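Side-chain contacts in uncharacterized protein (Bacteroides ovatus, PDB 3P02), which is of unknown function and combines a domain of the E-set clan with a C-terminal BT_3044-like domain built on a large antiparallel beta sheet: residues 184-189 and 194-199; 212-217 and 267-272; 114-119 and 149-154; 230-235 and 272-277. All blocks are in the same frame, centred on the assembly; numbering follows the deposited sequence. Where two conformers were deposited one is given.

Contact 3 comes first along the chain. It brings the loop 114-119 to strand 146-154, closing a loop of 29 residues and joining the DUF4973 part to the start of the BT_3044-like part. Contact 1 follows and closes the hairpin of strands 182-187 and 192-196. Contacts 2 and 4 close loops of 49 and 36 residues. They cross: 230-235 lies between the two segments of contact 2, and 272-277 runs on past its end. Both end on strand 262-278 and share I272. None of the contacts nests within another. Contacts 1, 2 and 4 belong to the same antiparallel sheet and touch one another. Contact 3 meets contact 1 where V187 N donates to D118 OD2.

Contact 1 (184-189 and 194-199); sequences KLNVVT and FFYAGQ. With EDO (1,2-ethanediol), chain D.
N186 lies over one face of the F194 ring. Its CB is 3.6 Å from the F194 ring centroid and 18° off the normal, a CH-pi contact. At the edge of the same ring, V188 CG2 touches F194 CD2 at 3.5 Å. More tentatively, one of two N186 conformers tilts its amide 43° to the ring, and N186 ND2 bonds weakly to F194 O at 3.1 Å. F194 CG stands between its backbone N and carbonyl carbon (chi1 63°), which puts the ring across N186. Replacing F194 by alanine would probably leave N186 CB and V188 CG2 without the surface they pack on and let the amide turn more freely. L185 and F195 run side by side, with L185 CD1 3.9 Å from F195 CB. The backbone holds these groups in place: N186 N reaches F194 O at 2.8 Å, and F194 N reaches N186 O at 2.9 Å. One water joins K184 O to Y196 N. Further out, K211 makes a cation-pi contact with F194, and L185 and F195 touch I269 and F274 of strand 262-278. The two-way bonding of N186 and F194 is the hydrogen-bonded pair of an antiparallel beta hairpin.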
loop_
_atom_site.group_PDB
_atom_site.type_symbol
_atom_site.label_atom_id
_atom_site.label_comp_id
_atom_site.label_asym_id
_atom_site.label_seq_id
_atom_site.Cartn_x
_atom_site.Cartn_y
_atom_site.Cartn_z
ATOM N N LYS A 184 2.531 0.726 10.541
ATOM C CA LYS A 184 1.587 0.619 9.418
ATOM C C LYS A 184 0.589 -0.496 9.647
ATOM O O LYS A 184 0.968 -1.623 10.025
ATOM C CB LYS A 184 2.336 0.342 8.115
ATOM C CG LYS A 184 1.519 0.683 6.862
ATOM C CD LYS A 184 2.351 0.610 5.581
ATOM C CE LYS A 184 3.463 1.629 5.495
ATOM N NZ LYS A 184 4.009 1.723 4.113
ATOM N N LEU A 185 -0.694 -0.201 9.399
ATOM C CA LEU A 185 -1.764 -1.191 9.458
ATOM C C LEU A 185 -2.076 -1.548 8.005
ATOM O O LEU A 185 -2.511 -0.684 7.235
ATOM C CB LEU A 185 -3.010 -0.648 10.217
ATOM C CG LEU A 185 -3.019 -0.879 11.755
ATOM C CD1 LEU A 185 -1.696 -0.632 12.420
ATOM C CD2 LEU A 185 -4.198 -0.172 12.453
ATOM N N ASN A 186 -1.743 -2.781 7.628
ATOM C CA ASN A 186 -1.923 -3.331 6.281
ATOM C C ASN A 186 -3.312 -3.910 6.158
ATOM O O ASN A 186 -3.894 -4.308 7.158
ATOM C CB ASN A 186 -0.863 -4.374 6.039
ATOM C CG ASN A 186 0.508 -3.838 6.375
ATOM O OD1 ASN A 186 0.987 -2.910 5.735
ATOM N ND2 ASN A 186 1.069 -4.262 7.505
ATOM N N VAL A 187 -3.843 -3.969 4.943
ATOM C CA VAL A 187 -5.220 -4.378 4.708
ATOM C C VAL A 187 -5.417 -5.867 4.433
ATOM O O VAL A 187 -4.728 -6.434 3.589
ATOM C CB VAL A 187 -5.769 -3.528 3.507
ATOM C CG1 VAL A 187 -7.164 -4.006 3.070
ATOM C CG2 VAL A 187 -5.794 -2.036 3.846
ATOM N N VAL A 188 -6.458 -6.466 5.063
ATOM C CA VAL A 188 -6.898 -7.824 4.759
ATOM C C VAL A 188 -8.307 -7.708 4.112
ATOM O O VAL A 188 -8.545 -8.230 3.021
ATOM C CB VAL A 188 -6.891 -8.746 6.009
ATOM C CG1 VAL A 188 -7.217 -10.189 5.623
ATOM C CG2 VAL A 188 -5.526 -8.684 6.736
ATOM N N THR A 189 -9.252 -7.064 4.830
ATOM C CA THR A 189 -10.617 -6.835 4.330
ATOM C C THR A 189 -10.988 -5.376 4.619
ATOM O O THR A 189 -10.104 -4.576 4.953
ATOM C CB THR A 189 -11.620 -7.814 4.992
ATOM O OG1 THR A 189 -11.733 -7.484 6.379
ATOM C CG2 THR A 189 -11.250 -9.289 4.826
ATOM N N PHE A 194 -3.578 -5.886 9.598
ATOM C CA PHE A 194 -2.520 -6.481 10.408
ATOM C C PHE A 194 -1.371 -5.510 10.504
ATOM O O PHE A 194 -1.189 -4.665 9.628
ATOM C CB PHE A 194 -2.015 -7.824 9.874
ATOM C CG PHE A 194 -1.363 -7.771 8.520
ATOM C CD1 PHE A 194 0.003 -7.496 8.392
ATOM C CD2 PHE A 194 -2.101 -8.031 7.366
ATOM C CE1 PHE A 194 0.616 -7.490 7.127
ATOM C CE2 PHE A 194 -1.495 -7.992 6.103
ATOM C CZ PHE A 194 -0.141 -7.733 5.992
ATOM N N PHE A 195 -0.608 -5.627 11.569
ATOM C CA PHE A 195 0.633 -4.901 11.711
ATOM C C PHE A 195 1.655 -5.963 12.069
ATOM O O PHE A 195 1.278 -7.123 12.287
ATOM C CB PHE A 195 0.537 -3.769 12.751
ATOM C CG PHE A 195 0.343 -4.219 14.184
ATOM C CD1 PHE A 195 -0.928 -4.549 14.668
ATOM C CD2 PHE A 195 1.432 -4.339 15.040
ATOM C CE1 PHE A 195 -1.098 -5.028 15.980
ATOM C CE2 PHE A 195 1.253 -4.772 16.374
ATOM C CZ PHE A 195 -0.009 -5.103 16.824
ATOM N N TYR A 196 2.923 -5.577 12.188
ATOM C CA TYR A 196 3.938 -6.543 12.583
ATOM C C TYR A 196 4.427 -6.281 14.006
ATOM O O TYR A 196 4.761 -5.149 14.344
ATOM C CB TYR A 196 5.162 -6.485 11.642
ATOM C CG TYR A 196 4.838 -6.687 10.179
ATOM C CD1 TYR A 196 4.394 -7.920 9.706
ATOM C CD2 TYR A 196 4.982 -5.643 9.265
ATOM C CE1 TYR A 196 4.085 -8.107 8.352
ATOM C CE2 TYR A 196 4.720 -5.829 7.908
ATOM C CZ TYR A 196 4.272 -7.060 7.457
ATOM O OH TYR A 196 4.015 -7.206 6.120
ATOM N N ALA A 197 4.526 -7.339 14.805
ATOM C CA ALA A 197 5.102 -7.242 16.127
ATOM C C ALA A 197 6.648 -7.109 16.039
ATOM O O ALA A 197 7.243 -7.380 14.979
ATOM C CB ALA A 197 4.743 -8.492 16.934
ATOM N N GLY A 198 7.278 -6.745 17.167
ATOM C CA GLY A 198 8.740 -6.741 17.267
ATOM C C GLY A 198 9.530 -5.858 16.327
ATOM O O GLY A 198 10.623 -6.244 15.880
ATOM N N GLN A 199 8.991 -4.666 16.047
ATOM C CA GLN A 199 9.600 -3.623 15.207
ATOM C C GLN A 199 9.705 -4.018 13.729
ATOM O O GLN A 199 10.316 -3.288 12.945
ATOM C CB GLN A 199 10.973 -3.184 15.743
ATOM C CG GLN A 199 10.858 -2.274 16.929
ATOM C CD GLN A 199 12.147 -1.557 17.206
ATOM O OE1 GLN A 199 13.196 -2.178 17.354
ATOM N NE2 GLN A 199 12.076 -0.237 17.321
HETATM C C1 EDO D . 13.439 -6.504 17.727
HETATM O O1 EDO D . 13.115 -6.136 16.381
HETATM C C2 EDO D . 12.958 -5.434 18.699
HETATM O O2 EDO D . 13.874 -4.331 18.702
HETATM O O HOH W 1 3.236 -2.970 10.627
#

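Contact 2 (212-217 and 267-272); sequences VFLQFT and IVISDI
F216 meets I269 by the edge of its ring. The closest atoms are F216 CZ and I269 CD1, 3.6 Å apart, with the methyl near the ring plane. I269 CG1 adds to this at 4.0 Å from F216 CE2. F216 CG is anti to its carbonyl carbon (chi1 -67°), and from there the ring reaches across to strand 262-278. I267 gives a looser contact: its CG2 lies 4.3 Å from F216 CE2, oblique to the ring. Aliphatic packing is thinner still. L214 CD1 and I269 CD1 come to 4.4 Å, so the I269 methyl serves both L214 and F216. The backbones stand well apart. The segment axes approach to 11.0 Å at an angle of 116°, and strands 228-234 and 242-255 lie between them in the sheet order. Side chains of strands so separated can meet if the sheet curls, which the wide angle is consistent with. Other aromatic rings complete the setting: F157 stacks on F216, and Y249 meets it edge-to-face. L295 and V297 of strand 287-302 touch I269 and I267. All four contact residues are buried and meet through carbon atoms alone, so the contact rests on dispersion and the exclusion of water.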
loop_
_atom_site.group_PDB
_atom_site.type_symbol
_atom_site.label_atom_id
_atom_site.label_comp_id
_atom_site.label_asym_id
_atom_site.label_seq_id
_atom_site.Cartn_x
_atom_site.Cartn_y
_atom_site.Cartn_z
ATOM N N VAL A 212 0.325 -9.562 13.281
ATOM C CA VAL A 212 -0.700 -9.509 14.330
ATOM C C VAL A 212 -1.925 -8.878 13.699
ATOM O O VAL A 212 -1.841 -7.764 13.168
ATOM C CB VAL A 212 -0.230 -8.743 15.587
ATOM C CG1 VAL A 212 -1.383 -8.639 16.590
ATOM C CG2 VAL A 212 0.985 -9.433 16.218
ATOM N N PHE A 213 -3.040 -9.600 13.722
ATOM C CA PHE A 213 -4.272 -9.158 13.096
ATOM C C PHE A 213 -5.145 -8.410 14.075
ATOM O O PHE A 213 -5.209 -8.764 15.257
ATOM C CB PHE A 213 -5.044 -10.361 12.554
ATOM C CG PHE A 213 -4.362 -11.121 11.434
ATOM C CD1 PHE A 213 -3.420 -12.115 11.714
ATOM C CD2 PHE A 213 -4.632 -10.820 10.105
ATOM C CE1 PHE A 213 -2.739 -12.779 10.673
ATOM C CE2 PHE A 213 -3.970 -11.493 9.066
ATOM C CZ PHE A 213 -3.037 -12.473 9.356
ATOM N N LEU A 214 -5.832 -7.384 13.559
ATOM C CA LEU A 214 -6.817 -6.578 14.292
ATOM C C LEU A 214 -8.083 -6.533 13.521
ATOM O O LEU A 214 -8.045 -6.256 12.306
ATOM C CB LEU A 214 -6.323 -5.123 14.514
ATOM C CG LEU A 214 -5.123 -4.973 15.470
ATOM C CD1 LEU A 214 -4.481 -3.575 15.313
ATOM C CD2 LEU A 214 -5.549 -5.246 16.933
ATOM N N GLN A 215 -9.200 -6.768 14.202
ATOM C CA GLN A 215 -10.509 -6.666 13.567
ATOM C C GLN A 215 -11.304 -5.576 14.254
ATOM O O GLN A 215 -11.429 -5.598 15.476
ATOM C CB GLN A 215 -11.252 -8.007 13.613
ATOM C CG GLN A 215 -12.644 -7.967 12.971
ATOM C CD GLN A 215 -13.314 -9.316 13.040
ATOM O OE1 GLN A 215 -12.667 -10.347 13.232
ATOM N NE2 GLN A 215 -14.624 -9.347 12.872
ATOM N N PHE A 216 -11.813 -4.626 13.468
ATOM C CA PHE A 216 -12.631 -3.523 13.973
ATOM C C PHE A 216 -14.086 -3.937 13.861
ATOM O O PHE A 216 -14.633 -3.958 12.757
ATOM C CB PHE A 216 -12.349 -2.256 13.134
ATOM C CG PHE A 216 -10.951 -1.733 13.312
ATOM C CD1 PHE A 216 -9.878 -2.286 12.599
ATOM C CD2 PHE A 216 -10.682 -0.719 14.223
ATOM C CE1 PHE A 216 -8.578 -1.813 12.780
ATOM C CE2 PHE A 216 -9.381 -0.220 14.379
ATOM C CZ PHE A 216 -8.328 -0.788 13.665
ATOM N N THR A 217 -14.710 -4.299 14.973
ATOM C CA THR A 217 -16.116 -4.731 14.905
ATOM C C THR A 217 -17.055 -3.532 14.943
ATOM O O THR A 217 -16.677 -2.440 15.364
ATOM C CB THR A 217 -16.471 -5.679 16.100
ATOM O OG1 THR A 217 -16.766 -4.879 17.267
ATOM C CG2 THR A 217 -15.370 -6.742 16.394
ATOM N N ILE A 267 -8.777 7.869 14.916
ATOM C CA ILE A 267 -9.041 6.500 15.340
ATOM C C ILE A 267 -8.067 6.242 16.451
ATOM O O ILE A 267 -6.858 6.416 16.254
ATOM C CB ILE A 267 -8.962 5.436 14.225
ATOM C CG1 ILE A 267 -9.944 5.789 13.099
ATOM C CG2 ILE A 267 -9.307 4.028 14.801
ATOM C CD1 ILE A 267 -9.762 4.924 11.841
ATOM N N VAL A 268 -8.566 5.845 17.617
ATOM C CA VAL A 268 -7.674 5.565 18.733
ATOM C C VAL A 268 -7.952 4.144 19.187
ATOM O O VAL A 268 -9.091 3.817 19.492
ATOM C CB VAL A 268 -7.791 6.584 19.895
ATOM C CG1 VAL A 268 -6.807 6.239 21.014
ATOM C CG2 VAL A 268 -7.558 8.017 19.402
ATOM N N ILE A 269 -6.919 3.300 19.174
ATOM C CA ILE A 269 -6.987 1.895 19.608
ATOM C C ILE A 269 -6.349 1.807 20.985
ATOM O O ILE A 269 -5.230 2.281 21.167
ATOM C CB ILE A 269 -6.274 0.951 18.596
ATOM C CG1 ILE A 269 -6.835 1.106 17.135
ATOM C CG2 ILE A 269 -6.292 -0.499 19.073
ATOM C CD1 ILE A 269 -5.921 0.520 16.070
ATOM N N SER A 270 -7.024 1.159 21.928
ATOM C CA SER A 270 -6.495 1.011 23.282
ATOM C C SER A 270 -6.567 -0.428 23.743
ATOM O O SER A 270 -7.091 -1.286 23.026
ATOM C CB SER A 270 -7.261 1.903 24.265
ATOM O OG SER A 270 -7.223 3.275 23.900
ATOM N N ASP A 271 -5.985 -0.712 24.911
ATOM C CA ASP A 271 -6.088 -2.021 25.546
ATOM C C ASP A 271 -5.416 -3.146 24.742
ATOM O O ASP A 271 -5.862 -4.291 24.760
ATOM C CB ASP A 271 -7.558 -2.385 25.869
ATOM C CG ASP A 271 -8.253 -1.377 26.744
ATOM O OD1 ASP A 271 -7.616 -0.880 27.691
ATOM O OD2 ASP A 271 -9.377 -1.006 26.415
ATOM N N ILE A 272 -4.308 -2.819 24.080
ATOM C CA ILE A 272 -3.467 -3.845 23.447
ATOM C C ILE A 272 -2.506 -4.325 24.532
ATOM O O ILE A 272 -1.868 -3.502 25.188
ATOM C CB ILE A 272 -2.700 -3.298 22.229
ATOM C CG1 ILE A 272 -3.700 -2.789 21.163
ATOM C CG2 ILE A 272 -1.784 -4.405 21.637
ATOM C CD1 ILE A 272 -2.982 -1.961 19.991
#

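Contact 3 (114-119 and 149-154); sequences DGLDDS and LRPILF. With EDO (1,2-ethanediol), chain G.
D118 and L153 are joined mainly through water. One water lies 2.7 Å from D118 OD2 and 2.8 Å from L153 O. A second bridges D118 OD1 to the backbone of the strand and accepts from L153 N at 2.9 Å. The carboxylate also bonds V187 N through OD2, so several partners fix it. D118 CG is anti to its backbone N (chi1 -154°), which carries the carboxylate past the L153 side chain, running the opposite way, with L153 CD1 4.0 Å from D118 OD1. Apolar packing is lighter: L116 CD2 lies 4.3 Å from L153 CD1 and 4.4 Å from P151 CG. D117 and S119 form an Asx turn, which probably helps hold the loop's shape. D117 OD1 takes S119 N at 2.9 Å and S119 OG as well, both from one face of its carboxylate plane. The loop links strands 104-112 and 122-130 and packs on strand 146-154 of the mixed sheet, while S119 touches F194 and Y196 of strand 192-196.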
loop_
_atom_site.group_PDB
_atom_site.type_symbol
_atom_site.label_atom_id
_atom_site.label_comp_id
_atom_site.label_asym_id
_atom_site.label_seq_id
_atom_site.Cartn_x
_atom_site.Cartn_y
_atom_site.Cartn_z
ATOM N N ASP A 114 -9.431 -8.291 -4.268
ATOM C CA ASP A 114 -9.918 -9.114 -3.147
ATOM C C ASP A 114 -8.964 -10.256 -2.892
ATOM O O ASP A 114 -8.509 -10.919 -3.834
ATOM C CB ASP A 114 -11.330 -9.646 -3.439
ATOM C CG ASP A 114 -12.352 -8.544 -3.559
ATOM O OD1 ASP A 114 -12.094 -7.569 -4.307
ATOM O OD2 ASP A 114 -13.447 -8.702 -3.007
ATOM N N GLY A 115 -8.570 -10.409 -1.637
ATOM C CA GLY A 115 -7.660 -11.480 -1.269
ATOM C C GLY A 115 -6.185 -11.219 -1.514
ATOM O O GLY A 115 -5.365 -12.074 -1.171
ATOM N N LEU A 116 -5.814 -10.033 -2.074
ATOM C CA LEU A 116 -4.409 -9.717 -2.323
ATOM C C LEU A 116 -3.644 -9.709 -1.011
ATOM O O LEU A 116 -4.132 -9.129 -0.037
ATOM C CB LEU A 116 -4.274 -8.355 -3.022
ATOM C CG LEU A 116 -2.842 -7.979 -3.458
ATOM C CD1 LEU A 116 -2.318 -8.918 -4.553
ATOM C CD2 LEU A 116 -2.792 -6.532 -3.940
ATOM N N ASP A 117 -2.471 -10.356 -0.968
ATOM C CA ASP A 117 -1.622 -10.386 0.241
ATOM C C ASP A 117 -0.912 -9.055 0.394
ATOM O O ASP A 117 0.075 -8.798 -0.284
ATOM C CB ASP A 117 -0.599 -11.537 0.144
ATOM C CG ASP A 117 0.303 -11.700 1.361
ATOM O OD1 ASP A 117 0.240 -10.837 2.287
ATOM O OD2 ASP A 117 1.087 -12.660 1.380
ATOM N N ASP A 118 -1.357 -8.228 1.341
ATOM C CA ASP A 118 -0.786 -6.902 1.520
ATOM C C ASP A 118 0.520 -6.903 2.304
ATOM O O ASP A 118 1.058 -5.826 2.576
ATOM C CB ASP A 118 -1.828 -5.963 2.174
ATOM C CG ASP A 118 -1.644 -4.477 1.870
ATOM O OD1 ASP A 118 -1.112 -4.146 0.778
ATOM O OD2 ASP A 118 -2.108 -3.652 2.671
ATOM N N SER A 119 1.088 -8.085 2.606
ATOM C CA SER A 119 2.408 -8.110 3.239
ATOM C C SER A 119 3.525 -8.018 2.158
ATOM O O SER A 119 4.712 -7.851 2.478
ATOM C CB SER A 119 2.604 -9.377 4.079
ATOM O OG SER A 119 2.735 -10.526 3.252
ATOM N N LEU A 149 3.047 0.275 -12.003
ATOM C CA LEU A 149 1.982 0.655 -11.085
ATOM C C LEU A 149 1.992 -0.216 -9.854
ATOM O O LEU A 149 2.025 -1.444 -9.980
ATOM C CB LEU A 149 0.612 0.553 -11.766
ATOM C CG LEU A 149 0.478 1.255 -13.126
ATOM C CD1 LEU A 149 -0.922 1.010 -13.674
ATOM C CD2 LEU A 149 0.722 2.784 -12.977
ATOM N N ARG A 150 1.946 0.423 -8.671
ATOM C CA ARG A 150 1.934 -0.273 -7.384
ATOM C C ARG A 150 0.578 -0.093 -6.714
ATOM O O ARG A 150 0.293 1.029 -6.283
ATOM C CB ARG A 150 3.039 0.289 -6.472
ATOM C CG ARG A 150 3.608 -0.762 -5.540
ATOM C CD ARG A 150 3.873 -0.250 -4.156
ATOM N NE ARG A 150 3.389 -1.202 -3.159
ATOM C CZ ARG A 150 3.712 -1.174 -1.875
ATOM N NH1 ARG A 150 4.542 -0.245 -1.412
ATOM N NH2 ARG A 150 3.211 -2.070 -1.043
ATOM N N PRO A 151 -0.281 -1.146 -6.579
ATOM C CA PRO A 151 -1.546 -0.924 -5.862
ATOM C C PRO A 151 -1.306 -0.746 -4.357
ATOM O O PRO A 151 -0.530 -1.500 -3.738
ATOM C CB PRO A 151 -2.372 -2.185 -6.136
ATOM C CG PRO A 151 -1.358 -3.251 -6.502
ATOM C CD PRO A 151 -0.136 -2.550 -7.042
ATOM N N ILE A 152 -1.969 0.271 -3.775
ATOM C CA ILE A 152 -1.925 0.576 -2.341
ATOM C C ILE A 152 -3.333 0.374 -1.811
ATOM O O ILE A 152 -4.193 1.194 -2.120
ATOM C CB ILE A 152 -1.413 2.031 -2.082
ATOM C CG1 ILE A 152 -0.028 2.275 -2.718
ATOM C CG2 ILE A 152 -1.411 2.399 -0.580
ATOM C CD1 ILE A 152 1.104 1.295 -2.213
ATOM N N LEU A 153 -3.578 -0.700 -1.060
ATOM C CA LEU A 153 -4.906 -0.925 -0.513
ATOM C C LEU A 153 -5.145 0.010 0.677
ATOM O O LEU A 153 -4.203 0.306 1.428
ATOM C CB LEU A 153 -5.015 -2.373 -0.023
ATOM C CG LEU A 153 -5.178 -3.437 -1.101
ATOM C CD1 LEU A 153 -4.844 -4.801 -0.520
ATOM C CD2 LEU A 153 -6.580 -3.388 -1.699
ATOM N N PHE A 154 -6.408 0.420 0.878
ATOM C CA PHE A 154 -6.721 1.183 2.075
ATOM C C PHE A 154 -8.135 0.867 2.508
ATOM O O PHE A 154 -8.949 0.438 1.695
ATOM C CB PHE A 154 -6.518 2.707 1.908
ATOM C CG PHE A 154 -7.502 3.423 1.008
ATOM C CD1 PHE A 154 -7.386 3.345 -0.377
ATOM C CD2 PHE A 154 -8.500 4.232 1.543
ATOM C CE1 PHE A 154 -8.223 4.088 -1.209
ATOM C CE2 PHE A 154 -9.352 4.965 0.709
ATOM C CZ PHE A 154 -9.212 4.885 -0.668
HETATM C C1 EDO G . -9.404 -11.270 -8.262
HETATM O O1 EDO G . -8.975 -12.640 -8.367
HETATM C C2 EDO G . -9.228 -10.766 -6.837
HETATM O O2 EDO G . -9.506 -11.843 -5.942
HETATM O O HOH W 2 -1.945 -0.973 2.437
HETATM O O HOH W 3 -1.084 -2.128 -0.646
#

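Contact 4 (230-235 and 272-277); sequences MKIWAE and IDFDFV
The backbones of I232 and I272 keep well apart, their CA atoms 8.4 Å from each other, and strand 242-255 stands between their strands in the sheet order. One methyl spans the gap. I232 CD1 lies 3.9 Å from F274 CD2 and 4.1 Å from F274 CE2. It comes to the ring obliquely. The same methyl touches I272 CG2 at 4.1 Å. The I232 side chain crosses both partners at about a right angle. With CG1 anti to the backbone N (chi1 -168°) and the chain extended beyond it, CD1 reaches I272 and F274. Strands 228-234 and 262-278 both belong to the ten-stranded antiparallel sheet of the BT_3044-like part. Contact between side chains of non-adjacent strands is consistent with a sheet that curls on itself. F241 touches I232 and meets the F274 ring, and M291 of strand 287-302 also packs on F274. L295 of that strand touches I272. P247 and S243 of the intervening strand 242-255 cover more of I232.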
loop_
_atom_site.group_PDB
_atom_site.type_symbol
_atom_site.label_atom_id
_atom_site.label_comp_id
_atom_site.label_asym_id
_atom_site.label_seq_id
_atom_site.Cartn_x
_atom_site.Cartn_y
_atom_site.Cartn_z
HETATM N N MSE A 230 -12.957 -5.021 19.511
HETATM C CA MSE A 230 -12.020 -5.526 18.513
HETATM C C MSE A 230 -11.691 -6.965 18.804
HETATM O O MSE A 230 -11.934 -7.471 19.913
HETATM C CB MSE A 230 -10.727 -4.707 18.538
HETATM C CG MSE A 230 -10.971 -3.240 18.220
HETATM SE SE MSE A 230 -9.322 -2.299 18.044
HETATM C CE MSE A 230 -8.793 -3.169 16.363
ATOM N N LYS A 231 -11.123 -7.625 17.796
ATOM C CA LYS A 231 -10.490 -8.932 17.948
ATOM C C LYS A 231 -9.008 -8.727 17.643
ATOM O O LYS A 231 -8.669 -7.901 16.795
ATOM C CB LYS A 231 -11.105 -9.989 17.025
ATOM C CG LYS A 231 -12.549 -10.320 17.419
ATOM C CD LYS A 231 -13.215 -11.278 16.446
ATOM C CE LYS A 231 -14.665 -11.517 16.797
ATOM N NZ LYS A 231 -15.326 -12.414 15.813
ATOM N N ILE A 232 -8.150 -9.482 18.306
ATOM C CA ILE A 232 -6.712 -9.472 18.057
ATOM C C ILE A 232 -6.230 -10.924 18.032
ATOM O O ILE A 232 -6.624 -11.721 18.901
ATOM C CB ILE A 232 -5.917 -8.596 19.087
ATOM C CG1 ILE A 232 -4.460 -8.387 18.593
ATOM C CG2 ILE A 232 -5.977 -9.198 20.537
ATOM C CD1 ILE A 232 -3.617 -7.370 19.481
ATOM N N TRP A 233 -5.391 -11.284 17.052
ATOM C CA TRP A 233 -4.892 -12.650 17.014
ATOM C C TRP A 233 -3.654 -12.768 16.132
ATOM O O TRP A 233 -3.321 -11.847 15.391
ATOM C CB TRP A 233 -6.004 -13.624 16.518
ATOM C CG TRP A 233 -6.347 -13.502 15.059
ATOM C CD1 TRP A 233 -5.919 -14.319 14.050
ATOM C CD2 TRP A 233 -7.244 -12.553 14.450
ATOM N NE1 TRP A 233 -6.461 -13.918 12.850
ATOM C CE2 TRP A 233 -7.293 -12.848 13.066
ATOM C CE3 TRP A 233 -8.068 -11.526 14.950
ATOM C CZ2 TRP A 233 -8.128 -12.154 12.178
ATOM C CZ3 TRP A 233 -8.830 -10.782 14.059
ATOM C CH2 TRP A 233 -8.852 -11.092 12.688
ATOM N N ALA A 234 -2.994 -13.930 16.189
ATOM C CA ALA A 234 -1.882 -14.239 15.310
ATOM C C ALA A 234 -2.179 -15.536 14.609
ATOM O O ALA A 234 -2.970 -16.334 15.120
ATOM C CB ALA A 234 -0.572 -14.358 16.094
ATOM N N GLU A 235 -1.603 -15.731 13.425
ATOM C CA GLU A 235 -1.724 -17.021 12.726
ATOM C C GLU A 235 -0.490 -17.900 12.965
ATOM O O GLU A 235 -0.599 -19.121 12.887
ATOM C CB GLU A 235 -1.890 -16.835 11.214
ATOM C CG GLU A 235 -3.276 -16.388 10.825
ATOM C CD GLU A 235 -3.465 -16.147 9.343
ATOM O OE1 GLU A 235 -2.472 -16.187 8.581
ATOM O OE2 GLU A 235 -4.622 -15.891 8.950
ATOM N N ILE A 272 -4.308 -2.819 24.080
ATOM C CA ILE A 272 -3.467 -3.845 23.447
ATOM C C ILE A 272 -2.506 -4.325 24.532
ATOM O O ILE A 272 -1.868 -3.502 25.188
ATOM C CB ILE A 272 -2.700 -3.298 22.229
ATOM C CG1 ILE A 272 -3.700 -2.789 21.163
ATOM C CG2 ILE A 272 -1.784 -4.405 21.637
ATOM C CD1 ILE A 272 -2.982 -1.961 19.991
ATOM N N ASP A 273 -2.394 -5.632 24.704
ATOM C CA ASP A 273 -1.472 -6.198 25.695
ATOM C C ASP A 273 -1.236 -7.648 25.329
ATOM O O ASP A 273 -2.111 -8.485 25.547
ATOM C CB ASP A 273 -2.019 -6.061 27.133
ATOM C CG ASP A 273 -1.051 -6.462 28.236
ATOM O OD1 ASP A 273 -0.039 -7.141 27.931
ATOM O OD2 ASP A 273 -1.299 -6.094 29.394
ATOM N N PHE A 274 -0.077 -7.937 24.710
ATOM C CA PHE A 274 0.189 -9.320 24.353
ATOM C C PHE A 274 1.637 -9.677 24.450
ATOM O O PHE A 274 2.518 -8.887 24.094
ATOM C CB PHE A 274 -0.323 -9.660 22.929
ATOM C CG PHE A 274 0.332 -8.872 21.804
ATOM C CD1 PHE A 274 1.517 -9.323 21.205
ATOM C CD2 PHE A 274 -0.209 -7.677 21.365
ATOM C CE1 PHE A 274 2.127 -8.600 20.159
ATOM C CE2 PHE A 274 0.381 -6.976 20.298
ATOM C CZ PHE A 274 1.555 -7.436 19.716
ATOM N N ASP A 275 1.879 -10.932 24.835
ATOM C CA ASP A 275 3.201 -11.514 24.787
ATOM C C ASP A 275 3.427 -12.133 23.411
ATOM O O ASP A 275 2.488 -12.628 22.789
ATOM C CB ASP A 275 3.386 -12.611 25.859
ATOM C CG ASP A 275 3.451 -12.142 27.288
ATOM O OD1 ASP A 275 3.722 -10.923 27.515
ATOM O OD2 ASP A 275 3.325 -12.998 28.188
ATOM N N PHE A 276 4.692 -12.165 22.974
ATOM C CA PHE A 276 5.089 -12.855 21.753
ATOM C C PHE A 276 6.552 -13.138 21.861
ATOM O O PHE A 276 7.249 -12.524 22.674
ATOM C CB PHE A 276 4.763 -12.063 20.479
ATOM C CG PHE A 276 5.731 -10.943 20.232
ATOM C CD1 PHE A 276 5.593 -9.719 20.894
ATOM C CD2 PHE A 276 6.805 -11.111 19.347
ATOM C CE1 PHE A 276 6.536 -8.707 20.701
ATOM C CE2 PHE A 276 7.758 -10.109 19.181
ATOM C CZ PHE A 276 7.611 -8.907 19.844
ATOM N N VAL A 277 7.035 -14.041 21.011
ATOM C CA VAL A 277 8.434 -14.417 21.017
ATOM C C VAL A 277 9.099 -13.988 19.706
ATOM O O VAL A 277 8.521 -14.212 18.626
ATOM C CB VAL A 277 8.529 -15.959 21.224
ATOM C CG1 VAL A 277 9.960 -16.463 21.079
ATOM C CG2 VAL A 277 7.949 -16.373 22.575
#